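Local coordinates for protein riboflavin kinase, putative (Trypanosoma brucei, PDB 3BNW) that probably phosphorylates riboflavin with ATP to make FMN, at residues K46-M49 / E50-P54. Residues are numbered along the deposited sequence; the frame is centred on the assembly and turned at random.
Sequences KDVM and ECLQP
With chi1 of 173°, Val48 has CG1 anti to its backbone N, while Leu52 carries CG anti to its carbonyl carbon (chi1 -65°); the two side chains consequently lie alongside each other, pointing the same way, and Val48 CG1 meets Leu52 CD1 at 4.0 Å. This is an i to i+4 apolar pair on one face of a short helix. The branch point of Leu52 also comes close to the preceding turn, its CG 3.3 Å from Val48 O. Val48 O also accepts the hydrogen bond of Leu52 N at 3.1 Å, the donor tilted from the carbonyl plane. One residue earlier, Cys51 N bonds to Asp47 O over 3.2 Å, and it is the straighter of the two, with 157° at the hydrogen. Glu50 N divides weakly between Lys46 O and Asp47 O, so the i+4 pattern is firmest in the two following bonds. On the exposed face a water links Asp47 to Glu50, donating to Asp47 OD1 at 2.6 Å and to Glu50 OE1 at 2.7 Å. Asp47 OD1 and Glu50 OE1 themselves stay 4.8 Å apart, and the bridging water probably eases the repulsion between the like charges. At the start of the helix, Asp45 OD1 accepts a hydrogen bond from Val48 N, the arrangement of an N-cap. The apolar side of helix 46-52 rests on the antiparallel sheet: Val48 and Leu52 both touch Leu20 of strand 18-25, Leu52 reaches Phe18 as well, and Cys51 joins Leu52 against Phe175 of strand 174-177.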
loop_
_atom_site.group_PDB
_atom_site.type_symbol
_atom_site.label_atom_id
_atom_site.label_comp_id
_atom_site.label_asym_id
_atom_site.label_seq_id
_atom_site.Cartn_x
_atom_site.Cartn_y
_atom_site.Cartn_z
ATOM N N LYS A 46 15.777 8.932 -1.884
ATOM C CA LYS A 46 16.224 9.409 -0.571
ATOM C C LYS A 46 15.196 10.303 0.131
ATOM O O LYS A 46 14.981 10.177 1.342
ATOM C CB LYS A 46 17.561 10.152 -0.692
ATOM C CG LYS A 46 18.240 10.420 0.654
ATOM C CD LYS A 46 19.549 11.197 0.520
ATOM C CE LYS A 46 20.696 10.326 0.015
ATOM N NZ LYS A 46 20.638 10.083 -1.457
ATOM N N ASP A 47 14.568 11.196 -0.632
ATOM C CA ASP A 47 13.594 12.148 -0.089
ATOM C C ASP A 47 12.305 11.464 0.366
ATOM O O ASP A 47 11.787 11.759 1.440
ATOM C CB ASP A 47 13.277 13.229 -1.132
ATOM C CG ASP A 47 12.163 14.168 -0.690
ATOM O OD1 ASP A 47 12.473 15.284 -0.216
ATOM O OD2 ASP A 47 10.977 13.789 -0.819
ATOM N N VAL A 48 11.785 10.561 -0.457
ATOM C CA VAL A 48 10.532 9.876 -0.149
ATOM C C VAL A 48 10.710 8.884 1.003
ATOM O O VAL A 48 9.796 8.700 1.806
ATOM C CB VAL A 48 9.957 9.172 -1.395
ATOM C CG1 VAL A 48 8.750 8.319 -1.028
ATOM C CG2 VAL A 48 9.578 10.199 -2.450
ATOM N N MET A 49 11.885 8.259 1.086
ATOM C CA MET A 49 12.240 7.419 2.233
ATOM C C MET A 49 12.178 8.202 3.550
ATOM O O MET A 49 11.789 7.655 4.586
ATOM C CB MET A 49 13.643 6.826 2.058
ATOM C CG MET A 49 13.701 5.603 1.148
ATOM S SD MET A 49 15.323 4.800 1.084
ATOM C CE MET A 49 15.710 4.617 2.821
ATOM N N GLU A 50 12.569 9.477 3.503
ATOM C CA GLU A 50 12.530 10.357 4.673
ATOM C C GLU A 50 11.093 10.656 5.097
ATOM O O GLU A 50 10.779 10.655 6.285
ATOM C CB GLU A 50 13.267 11.671 4.392
ATOM C CG GLU A 50 13.518 12.519 5.642
ATOM C CD GLU A 50 14.165 13.867 5.341
ATOM O OE1 GLU A 50 13.920 14.431 4.252
ATOM O OE2 GLU A 50 14.913 14.372 6.208
ATOM N N CYS A 51 10.232 10.924 4.122
ATOM C CA CYS A 51 8.812 11.150 4.386
ATOM C C CYS A 51 8.142 9.949 5.057
ATOM O O CYS A 51 7.256 10.116 5.893
ATOM C CB CYS A 51 8.077 11.471 3.082
ATOM S SG CYS A 51 8.370 13.132 2.452
ATOM N N LEU A 52 8.572 8.746 4.684
ATOM C CA LEU A 52 7.957 7.512 5.174
ATOM C C LEU A 52 8.438 7.082 6.565
ATOM O O LEU A 52 7.844 6.193 7.177
ATOM C CB LEU A 52 8.191 6.376 4.175
ATOM C CG LEU A 52 7.524 6.569 2.814
ATOM C CD1 LEU A 52 8.084 5.591 1.800
ATOM C CD2 LEU A 52 6.016 6.439 2.930
ATOM N N GLN A 53 9.492 7.719 7.070
ATOM C CA GLN A 53 10.085 7.330 8.351
ATOM C C GLN A 53 9.077 7.181 9.500
ATOM O O GLN A 53 9.155 6.216 10.253
ATOM C CB GLN A 53 11.213 8.293 8.749
ATOM C CG GLN A 53 12.496 8.138 7.924
ATOM C CD GLN A 53 13.130 6.749 8.036
ATOM O OE1 GLN A 53 13.408 6.097 7.026
ATOM N NE2 GLN A 53 13.352 6.292 9.266
ATOM N N PRO A 54 8.107 8.108 9.626
ATOM C CA PRO A 54 7.129 7.961 10.713
ATOM C C PRO A 54 6.198 6.748 10.592
ATOM O O PRO A 54 5.398 6.511 11.495
ATOM C CB PRO A 54 6.301 9.256 10.625
ATOM C CG PRO A 54 7.066 10.171 9.742
ATOM C CD PRO A 54 7.839 9.311 8.817
HETATM O O HOH W 1 12.126 15.262 2.393
#